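PDB 2RKN: putative lipid-transfer protein DIR1 from Arabidopsis thaliana, which binds two lysophospholipid molecules side by side and is required for long-distance signalling in systemic acquired resistance. Local coordinates for residues 35-47 with 65-77. Residues are numbered along the deposited sequence; the frame is centred on the assembly and turned at random. Where two conformers were deposited one is given.
With ZN (zinc ion), chain C; LP3 ((7R)-4,7-dihydroxy-N,N,N-trimethyl-10-oxo-3,5,9-trioxa-4-phosphaheptacosan-1-aminium 4-oxide), chain F; LP3 ((7R)-4,7-dihydroxy-N,N,N-trimethyl-10-oxo-3,5,9-trioxa-4-phosphaheptacosan-1-aminium 4-oxide), chain E.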
ATOM      1  N   LEU A  35      -6.061  -5.285  -0.321  1.00 34.72           N
ATOM      2  CA  LEU A  35      -5.395  -5.151   0.975  1.00 34.98           C
ATOM      3  C   LEU A  35      -5.995  -6.093   2.047  1.00 35.26           C
ATOM      4  O   LEU A  35      -5.314  -6.401   3.051  1.00 35.61           O
ATOM      5  CB  LEU A  35      -5.552  -3.686   1.515  1.00 35.84           C
ATOM      6  CG  LEU A  35      -4.567  -2.761   0.842  1.00 36.51           C
ATOM      7  CD1 LEU A  35      -4.771  -1.395   1.587  1.00 41.38           C
ATOM      8  CD2 LEU A  35      -3.114  -3.157   0.921  1.00 40.55           C
ATOM      9  N   GLN A  36      -7.237  -6.584   1.821  1.00 35.10           N
ATOM     10  CA  GLN A  36      -7.841  -7.575   2.724  1.00 36.74           C
ATOM     11  C   GLN A  36      -7.050  -8.906   2.767  1.00 34.83           C
ATOM     12  O   GLN A  36      -7.259  -9.697   3.694  1.00 35.81           O
ATOM     13  CB  GLN A  36      -9.324  -7.826   2.368  1.00 36.93           C
ATOM     14  CG  GLN A  36     -10.131  -6.543   2.441  1.00 35.69           C
ATOM     15  CD  GLN A  36     -11.604  -6.693   2.045  1.00 41.43           C
ATOM     16  OE1 GLN A  36     -12.126  -7.792   1.984  1.00 49.98           O
ATOM     17  NE2 GLN A  36     -12.299  -5.548   1.845  1.00 44.51           N
ATOM     18  N   HIS A  37      -6.193  -9.178   1.745  1.00 34.18           N
ATOM     19  CA  HIS A  37      -5.350 -10.371   1.793  0.50 33.46           C
ATOM     20  C   HIS A  37      -3.857 -10.029   1.774  1.00 33.51           C
ATOM     21  O   HIS A  37      -2.993 -10.898   1.443  1.00 34.80           O
ATOM     22  CB  HIS A  37      -5.732 -11.430   0.737  0.50 35.00           C
ATOM     23  CG  HIS A  37      -5.720 -10.929  -0.676  0.50 34.69           C
ATOM     24  ND1 HIS A  37      -6.869 -10.581  -1.363  0.50 37.26           N
ATOM     25  CD2 HIS A  37      -4.695 -10.755  -1.545  0.50 39.03           C
ATOM     26  CE1 HIS A  37      -6.545 -10.205  -2.588  0.50 35.91           C
ATOM     27  NE2 HIS A  37      -5.235 -10.295  -2.721  0.50 38.83           N
ATOM     28  N   ALA A  38      -3.525  -8.791   2.155  1.00 25.45           N
ATOM     29  CA  ALA A  38      -2.126  -8.387   2.253  1.00 24.40           C
ATOM     30  C   ALA A  38      -1.553  -8.632   3.641  1.00 25.89           C
ATOM     31  O   ALA A  38      -2.292  -8.682   4.638  1.00 26.33           O
ATOM     32  CB  ALA A  38      -1.947  -6.907   1.843  1.00 22.72           C
ATOM     33  N   ASP A  39      -0.232  -8.771   3.708  1.00 31.81           N
ATOM     34  CA  ASP A  39       0.427  -9.045   4.961  1.00 33.27           C
ATOM     35  C   ASP A  39       1.076  -7.728   5.405  1.00 31.79           C
ATOM     36  O   ASP A  39       2.148  -7.348   4.839  1.00 33.22           O
ATOM     37  CB  ASP A  39       1.408 -10.150   4.695  1.00 39.59           C
ATOM     38  CG  ASP A  39       2.171 -10.622   5.905  1.00 42.99           C
ATOM     39  OD1 ASP A  39       2.237  -9.873   6.959  1.00 38.28           O
ATOM     40  OD2 ASP A  39       2.788 -11.691   5.628  1.00 39.95           O
ATOM     41  N   PHE A  40       0.448  -7.050   6.381  1.00 32.73           N
ATOM     42  CA  PHE A  40       0.945  -5.714   6.723  1.00 32.56           C
ATOM     43  C   PHE A  40       2.302  -5.693   7.317  1.00 32.48           C
ATOM     44  O   PHE A  40       3.068  -4.767   6.991  1.00 34.77           O
ATOM     45  CB  PHE A  40       0.009  -4.907   7.618  1.00 34.08           C
ATOM     46  CG  PHE A  40      -1.351  -4.681   7.045  1.00 35.30           C
ATOM     47  CD1 PHE A  40      -1.552  -4.622   5.683  1.00 37.75           C
ATOM     48  CD2 PHE A  40      -2.412  -4.436   7.876  1.00 39.04           C
ATOM     49  CE1 PHE A  40      -2.825  -4.385   5.143  1.00 40.79           C
ATOM     50  CE2 PHE A  40      -3.694  -4.172   7.318  1.00 40.35           C
ATOM     51  CZ  PHE A  40      -3.853  -4.165   5.930  1.00 41.35           C
ATOM     52  N   ALA A  41       2.601  -6.632   8.213  1.00 32.96           N
ATOM     53  CA  ALA A  41       3.936  -6.682   8.805  1.00 33.10           C
ATOM     54  C   ALA A  41       4.997  -6.888   7.710  1.00 32.09           C
ATOM     55  O   ALA A  41       6.119  -6.351   7.792  1.00 34.12           O
ATOM     56  CB  ALA A  41       3.998  -7.802   9.825  1.00 33.00           C
ATOM     57  N   CYS A  42       4.669  -7.678   6.700  1.00 32.59           N
ATOM     58  CA  CYS A  42       5.588  -7.889   5.567  1.00 32.18           C
ATOM     59  C   CYS A  42       5.802  -6.565   4.848  1.00 32.43           C
ATOM     60  O   CYS A  42       6.944  -6.158   4.604  1.00 32.38           O
ATOM     61  CB  CYS A  42       4.986  -9.023   4.691  1.00 33.87           C
ATOM     62  SG  CYS A  42       5.925  -9.346   3.135  1.00 34.79           S
ATOM     63  N   LEU A  43       4.679  -5.861   4.628  1.00 30.39           N
ATOM     64  CA  LEU A  43       4.754  -4.575   3.904  1.00 32.36           C
ATOM     65  C   LEU A  43       5.582  -3.540   4.665  1.00 33.67           C
ATOM     66  O   LEU A  43       6.399  -2.798   4.049  1.00 33.02           O
ATOM     67  CB  LEU A  43       3.363  -4.008   3.548  1.00 32.02           C
ATOM     68  CG  LEU A  43       2.621  -4.740   2.431  1.00 34.33           C
ATOM     69  CD1 LEU A  43       1.099  -4.456   2.388  1.00 34.83           C
ATOM     70  CD2 LEU A  43       3.273  -4.453   1.010  1.00 34.96           C
ATOM     71  N   CYS A  44       5.404  -3.487   5.979  1.00 34.28           N
ATOM     72  CA  CYS A  44       6.229  -2.633   6.836  1.00 35.91           C
ATOM     73  C   CYS A  44       7.729  -2.848   6.676  1.00 35.72           C
ATOM     74  O   CYS A  44       8.501  -1.931   6.905  1.00 36.57           O
ATOM     75  CB  CYS A  44       5.854  -2.808   8.316  1.00 38.85           C
ATOM     76  SG  CYS A  44       4.295  -1.977   8.651  1.00 43.51           S
ATOM     77  N   GLY A  45       8.124  -4.057   6.317  1.00 34.56           N
ATOM     78  CA  GLY A  45       9.522  -4.374   6.033  1.00 35.47           C
ATOM     79  C   GLY A  45      10.097  -3.627   4.883  1.00 35.71           C
ATOM     80  O   GLY A  45      11.327  -3.562   4.743  1.00 37.15           O
ATOM     81  N   TYR A  46       9.248  -2.975   4.077  1.00 34.49           N
ATOM     82  CA  TYR A  46       9.736  -2.226   2.940  1.00 32.58           C
ATOM     83  C   TYR A  46       9.820  -0.748   3.275  1.00 31.54           C
ATOM     84  O   TYR A  46      10.115   0.053   2.399  1.00 34.20           O
ATOM     85  CB  TYR A  46       8.792  -2.386   1.715  1.00 34.29           C
ATOM     86  CG  TYR A  46       8.932  -3.755   1.090  1.00 34.11           C
ATOM     87  CD1 TYR A  46       8.272  -4.855   1.604  1.00 34.95           C
ATOM     88  CD2 TYR A  46       9.846  -3.952   0.020  1.00 35.28           C
ATOM     89  CE1 TYR A  46       8.492  -6.170   1.063  1.00 35.84           C
ATOM     90  CE2 TYR A  46      10.047  -5.209  -0.531  1.00 38.97           C
ATOM     91  CZ  TYR A  46       9.388  -6.313  -0.031  1.00 35.39           C
ATOM     92  OH  TYR A  46       9.560  -7.600  -0.531  1.00 35.88           O
ATOM     93  N   LYS A  47       9.533  -0.347   4.528  1.00 27.11           N
ATOM     94  CA  LYS A  47       9.500   1.070   4.885  0.50 27.96           C
ATOM     95  C   LYS A  47      10.719   1.866   4.431  1.00 29.36           C
ATOM     96  O   LYS A  47      10.607   3.047   4.112  1.00 30.01           O
ATOM     97  CB  LYS A  47       9.359   1.236   6.400  0.50 28.15           C
ATOM     98  CG  LYS A  47       9.584   2.681   6.857  0.50 31.97           C
ATOM     99  CD  LYS A  47       9.556   2.810   8.349  0.50 35.37           C
ATOM    100  CE  LYS A  47       9.539   4.272   8.733  0.50 36.20           C
ATOM    101  NZ  LYS A  47       8.304   4.911   8.201  0.50 37.37           N
ATOM    102  N   LEU A  65      -3.195   3.688   4.812  0.50 36.34           N
ATOM    103  CA  LEU A  65      -4.125   3.193   3.804  0.50 36.20           C
ATOM    104  C   LEU A  65      -5.117   2.155   4.345  0.50 36.03           C
ATOM    105  O   LEU A  65      -6.328   2.281   4.140  0.50 34.76           O
ATOM    106  CB  LEU A  65      -3.364   2.705   2.580  0.50 36.24           C
ATOM    107  CG  LEU A  65      -4.239   2.268   1.411  0.50 34.83           C
ATOM    108  CD1 LEU A  65      -5.231   3.296   1.031  0.50 33.63           C
ATOM    109  CD2 LEU A  65      -3.385   1.918   0.228  0.50 37.19           C
ATOM    110  N   PRO A  66      -4.620   1.155   5.096  1.00 37.04           N
ATOM    111  CA  PRO A  66      -5.652   0.274   5.694  1.00 37.67           C
ATOM    112  C   PRO A  66      -6.788   0.968   6.405  1.00 37.86           C
ATOM    113  O   PRO A  66      -7.971   0.606   6.145  1.00 35.81           O
ATOM    114  CB  PRO A  66      -4.813  -0.689   6.609  1.00 36.79           C
ATOM    115  CG  PRO A  66      -3.470  -0.737   5.924  1.00 37.85           C
ATOM    116  CD  PRO A  66      -3.259   0.751   5.498  1.00 38.86           C
ATOM    117  N   LYS A  67      -6.533   1.963   7.302  1.00 37.23           N
ATOM    118  CA  LYS A  67      -7.594   2.739   7.960  1.00 39.80           C
ATOM    119  C   LYS A  67      -8.455   3.410   6.918  1.00 36.97           C
ATOM    120  O   LYS A  67      -9.658   3.325   7.002  1.00 37.00           O
ATOM    121  CB  LYS A  67      -7.056   3.794   8.998  1.00 39.04           C
ATOM    122  CG  LYS A  67      -8.110   4.662   9.774  1.00 46.65           C
ATOM    123  CD  LYS A  67      -7.449   5.940  10.393  1.00 45.67           C
ATOM    124  CE  LYS A  67      -8.407   6.820  11.172  1.00 51.00           C
ATOM    125  NZ  LYS A  67      -8.298   6.451  12.642  1.00 49.97           N
ATOM    126  N   GLN A  68      -7.837   3.974   5.868  1.00 36.58           N
ATOM    127  CA  GLN A  68      -8.652   4.637   4.804  1.00 37.28           C
ATOM    128  C   GLN A  68      -9.606   3.668   4.152  1.00 37.13           C
ATOM    129  O   GLN A  68     -10.710   4.029   3.784  1.00 39.28           O
ATOM    130  CB  GLN A  68      -7.791   5.246   3.692  1.00 37.94           C
ATOM    131  CG  GLN A  68      -7.322   6.621   3.963  1.00 39.72           C
ATOM    132  CD  GLN A  68      -7.094   7.359   2.631  1.00 40.45           C
ATOM    133  OE1 GLN A  68      -6.020   7.301   2.042  1.00 40.22           O
ATOM    134  NE2 GLN A  68      -8.169   7.989   2.129  1.00 37.51           N
ATOM    135  N   CYS A  69      -9.199   2.419   4.079  1.00 37.21           N
ATOM    136  CA  CYS A  69      -9.983   1.371   3.465  1.00 37.77           C
ATOM    137  C   CYS A  69     -10.990   0.747   4.420  1.00 40.58           C
ATOM    138  O   CYS A  69     -11.733  -0.145   4.020  1.00 42.96           O
ATOM    139  CB  CYS A  69      -9.042   0.317   2.874  1.00 37.67           C
ATOM    140  SG  CYS A  69      -8.215   0.755   1.300  1.00 35.58           S
ATOM    141  N   GLY A  70     -11.016   1.216   5.662  1.00 40.07           N
ATOM    142  CA  GLY A  70     -12.009   0.710   6.605  1.00 41.35           C
ATOM    143  C   GLY A  70     -11.640  -0.656   7.154  1.00 41.94           C
ATOM    144  O   GLY A  70     -12.489  -1.366   7.719  1.00 42.69           O
ATOM    145  N   LEU A  71     -10.372  -1.033   7.014  1.00 41.84           N
ATOM    146  CA  LEU A  71      -9.918  -2.262   7.585  1.00 42.88           C
ATOM    147  C   LEU A  71      -9.838  -2.019   9.087  1.00 44.84           C
ATOM    148  O   LEU A  71      -9.751  -0.853   9.519  1.00 44.56           O
ATOM    149  CB  LEU A  71      -8.597  -2.718   6.942  1.00 42.40           C
ATOM    150  CG  LEU A  71      -8.861  -3.009   5.448  1.00 40.46           C
ATOM    151  CD1 LEU A  71      -7.596  -3.330   4.611  1.00 38.05           C
ATOM    152  CD2 LEU A  71      -9.855  -4.146   5.314  1.00 43.21           C
ATOM    153  N   ALA A  72      -9.906  -3.102   9.872  1.00 47.27           N
ATOM    154  CA  ALA A  72      -9.920  -3.013  11.353  1.00 48.85           C
ATOM    155  C   ALA A  72      -8.501  -3.052  11.861  1.00 49.48           C
ATOM    156  O   ALA A  72      -8.175  -2.447  12.887  1.00 49.85           O
ATOM    157  CB  ALA A  72     -10.750  -4.140  11.983  1.00 49.07           C
ATOM    158  N   ASN A  73      -7.653  -3.763  11.115  1.00 50.33           N
ATOM    159  CA  ASN A  73      -6.249  -3.716  11.471  0.50 50.16           C
ATOM    160  C   ASN A  73      -5.444  -2.733  10.661  1.00 50.78           C
ATOM    161  O   ASN A  73      -5.849  -2.291   9.571  1.00 51.13           O
ATOM    162  CB  ASN A  73      -5.614  -5.094  11.590  0.50 50.04           C
ATOM    163  CG  ASN A  73      -6.165  -5.860  12.769  0.50 48.91           C
ATOM    164  OD1 ASN A  73      -7.357  -6.178  12.801  0.50 48.20           O
ATOM    165  ND2 ASN A  73      -5.317  -6.147  13.751  0.50 48.46           N
ATOM    166  N   ALA A  74      -4.354  -2.304  11.269  1.00 50.32           N
ATOM    167  CA  ALA A  74      -3.604  -1.208  10.730  1.00 50.73           C
ATOM    168  C   ALA A  74      -2.135  -1.501  10.919  1.00 50.02           C
ATOM    169  O   ALA A  74      -1.752  -2.198  11.870  1.00 50.60           O
ATOM    170  CB  ALA A  74      -4.011   0.076  11.426  1.00 50.76           C
ATOM    171  N   PRO A  75      -1.296  -0.980  10.008  1.00 49.82           N
ATOM    172  CA  PRO A  75       0.128  -1.321   9.946  1.00 49.74           C
ATOM    173  C   PRO A  75       1.002  -0.637  11.002  1.00 49.63           C
ATOM    174  O   PRO A  75       1.165   0.598  10.989  1.00 51.03           O
ATOM    175  CB  PRO A  75       0.537  -0.822   8.572  1.00 49.32           C
ATOM    176  CG  PRO A  75      -0.312   0.319   8.336  1.00 50.38           C
ATOM    177  CD  PRO A  75      -1.659  -0.011   8.967  1.00 48.94           C
ATOM    178  N   THR A  76       1.605  -1.457  11.854  1.00 48.24           N
ATOM    179  CA  THR A  76       2.387  -0.999  12.999  1.00 48.32           C
ATOM    180  C   THR A  76       3.669  -0.194  12.610  1.00 47.88           C
ATOM    181  O   THR A  76       4.636  -0.127  13.372  1.00 48.10           O
ATOM    182  CB  THR A  76       2.812  -2.211  13.839  1.00 47.71           C
ATOM    183  OG1 THR A  76       3.972  -2.817  13.249  1.00 47.64           O
ATOM    184  CG2 THR A  76       1.673  -3.256  13.919  1.00 48.37           C
ATOM    185  N   CYS A  77       3.681   0.394  11.426  0.50 47.45           N
ATOM    186  CA  CYS A  77       4.850   1.138  11.007  0.50 46.85           C
ATOM    187  C   CYS A  77       4.463   2.521  10.539  0.50 47.12           C
ATOM    188  O   CYS A  77       3.281   2.759  10.255  0.50 47.10           O
ATOM    189  CB  CYS A  77       5.636   0.377   9.931  1.00 47.09           C
ATOM    190  SG  CYS A  77       4.750   0.039   8.428  1.00 43.57           S
ATOM    191  OXT CYS A  77       5.320   3.405  10.454  0.50 46.62           O
TER
HETATM  192 ZN    ZN C 202      -6.448  -9.867  -4.575  0.65 21.14          ZN
HETATM  193  C1  LP3 F 102       9.894  -4.669 -12.697  1.00 72.22           C
HETATM  194  C2  LP3 F 102       9.530  -3.750 -11.587  1.00 68.02           C
HETATM  195  C3  LP3 F 102       8.895  -4.503 -10.468  1.00 64.06           C
HETATM  196  C4  LP3 F 102       7.965  -7.918 -13.625  1.00 76.60           C
HETATM  197  C11 LP3 F 102       8.477  -4.216  -8.315  1.00 55.60           C
HETATM  198  C12 LP3 F 102       8.468  -3.098  -7.307  1.00 51.41           C
HETATM  199  C13 LP3 F 102       7.581  -3.410  -6.105  1.00 46.99           C
HETATM  200  C14 LP3 F 102       7.376  -2.112  -5.321  1.00 43.66           C
HETATM  201  C15 LP3 F 102       7.237  -2.438  -3.851  1.00 42.56           C
HETATM  202  C16 LP3 F 102       6.818  -1.272  -2.983  1.00 39.94           C
HETATM  203  C17 LP3 F 102       6.116  -1.787  -1.726  1.00 42.95           C
HETATM  204  C18 LP3 F 102       6.030  -0.699  -0.664  1.00 42.30           C
HETATM  205  C19 LP3 F 102       4.948  -0.868   0.398  1.00 41.35           C
HETATM  206  C20 LP3 F 102       5.625  -0.292   1.641  1.00 38.22           C
HETATM  207  C21 LP3 F 102       4.749   0.464   2.603  1.00 34.10           C
HETATM  208  C22 LP3 F 102       5.592   1.213   3.635  1.00 36.39           C
HETATM  209  C23 LP3 F 102       4.851   1.711   4.899  1.00 40.97           C
HETATM  210  C24 LP3 F 102       5.752   2.631   5.740  1.00 46.62           C
HETATM  211  C25 LP3 F 102       5.070   3.275   6.959  1.00 49.92           C
HETATM  212  C26 LP3 F 102       5.822   4.475   7.574  1.00 51.21           C
HETATM  213  C27 LP3 F 102       4.959   5.488   8.366  1.00 52.93           C
HETATM  214  C28 LP3 F 102       5.571   6.872   8.600  1.00 48.83           C
HETATM  215  O2  LP3 F 102      10.564  -2.998 -11.222  1.00 66.21           O
HETATM  216  O3  LP3 F 102       9.370  -4.205  -9.280  1.00 60.03           O
HETATM  217  O11 LP3 F 102       7.674  -5.119  -8.198  1.00 58.87           O
HETATM  218  O1P LP3 F 102       9.260  -5.688 -15.954  1.00 77.51           O
HETATM  219  O2P LP3 F 102       7.130  -5.499 -14.748  1.00 79.62           O
HETATM  220  O3P LP3 F 102       9.145  -4.440 -13.797  1.00 76.90           O
HETATM  221  O4P LP3 F 102       9.005  -6.968 -13.774  1.00 77.74           O
HETATM  222  P   LP3 F 102       8.642  -5.688 -14.551  1.00 79.44           P
HETATM  223  C1  LP3 E 101       2.771  -1.865 -14.723  1.00 88.83           C
HETATM  224  C2  LP3 E 101       4.189  -2.234 -14.502  1.00 85.11           C
HETATM  225  C3  LP3 E 101       4.395  -2.665 -13.096  1.00 80.25           C
HETATM  226  C4  LP3 E 101       0.983   0.824 -18.144  1.00 97.39           C
HETATM  227  C11 LP3 E 101       5.294  -1.729 -11.306  1.00 69.55           C
HETATM  228  C12 LP3 E 101       5.015  -2.278  -9.918  1.00 63.39           C
HETATM  229  C13 LP3 E 101       4.162  -1.334  -9.071  1.00 55.57           C
HETATM  230  C14 LP3 E 101       4.906  -0.862  -7.824  1.00 49.69           C
HETATM  231  C15 LP3 E 101       4.077   0.288  -7.296  1.00 43.70           C
HETATM  232  C16 LP3 E 101       4.351   0.658  -5.861  1.00 41.29           C
HETATM  233  C17 LP3 E 101       3.004   0.874  -5.188  1.00 39.81           C
HETATM  234  C18 LP3 E 101       3.099   0.664  -3.696  1.00 34.76           C
HETATM  235  C19 LP3 E 101       1.708   0.357  -3.161  1.00 34.57           C
HETATM  236  C20 LP3 E 101       1.723   0.069  -1.693  1.00 34.91           C
HETATM  237  C21 LP3 E 101       0.448  -0.722  -1.560  1.00 34.37           C
HETATM  238  C22 LP3 E 101      -0.162  -0.614  -0.186  1.00 35.90           C
HETATM  239  C23 LP3 E 101       0.787  -0.413   0.963  1.00 33.69           C
HETATM  240  C24 LP3 E 101      -0.037  -0.664   2.202  1.00 37.45           C
HETATM  241  C25 LP3 E 101       0.824  -0.486   3.409  1.00 38.87           C
HETATM  242  C26 LP3 E 101       0.291  -1.444   4.443  1.00 41.17           C
HETATM  243  C27 LP3 E 101       0.744  -1.055   5.818  1.00 41.90           C
HETATM  244  C28 LP3 E 101       2.199  -1.417   6.037  1.00 45.46           C
HETATM  245  O2  LP3 E 101       4.505  -3.240 -15.315  1.00 85.71           O
HETATM  246  O3  LP3 E 101       4.365  -1.666 -12.241  1.00 74.47           O
HETATM  247  O11 LP3 E 101       6.414  -1.323 -11.556  1.00 71.29           O
HETATM  248  O1P LP3 E 101       0.215  -0.183 -15.577  1.00 96.96           O
HETATM  249  O2P LP3 E 101       0.793  -2.440 -16.464  1.00 96.98           O
HETATM  250  O3P LP3 E 101       2.604  -0.890 -15.633  1.00 93.56           O
HETATM  251  O4P LP3 E 101       1.502  -0.462 -17.810  1.00 97.19           O
HETATM  252  P   LP3 E 101       1.261  -0.982 -16.374  1.00 97.05           P
HETATM  253  O   HOH W   1     -11.875  -2.892   2.618  1.00 45.18           O
HETATM  254  O   HOH W   2      -8.159  -8.678  -4.663  1.00 28.63           O
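Phe40 lays one ring face over the pyrrolidine of Pro66, whose CG sits 3.8 Å from the ring centroid in a CH-pi contact displaced toward the rim at Phe40 CZ. With CG anti to its carbonyl carbon (chi1 -59°), the phenylalanine leans across to the 65-77 segment, where Leu71 CD1 and the backbone oxygen of Asn73 lie at the ring edge. Next to this CH-pi contact Leu35 fills the tight end of the contact: its CB meets Leu71 CD1 at 3.7 Å, and its CD1 reaches Leu65 CG at 3.7 Å, the side chains of Leu35 and Leu65 crossing at about a right angle. Farther along, the disulfide Cys44 SG–Cys77 SG (2.1 Å, chi3 -76°) ties helix 40-44 to the C-terminal residue, and Cys44 SG also rests on Pro75 CB at 3.9 Å.

The solvent side is looser. Gln36 only brushes Leu71 CD2 with its CG, while a water accepts from Gln36 NE2 (2.8 Å) and donates to Cys69 O; no direct hydrogen bond joins the segments. Phe40, Cys44, Pro75 and Cys77 also line a lysophospholipid pocket, so this disulfide-pinned C-terminal loop, packed against a short helix, walls the lipid tunnel characteristic of the four-disulfide, all-helical plant lipid-transfer fold.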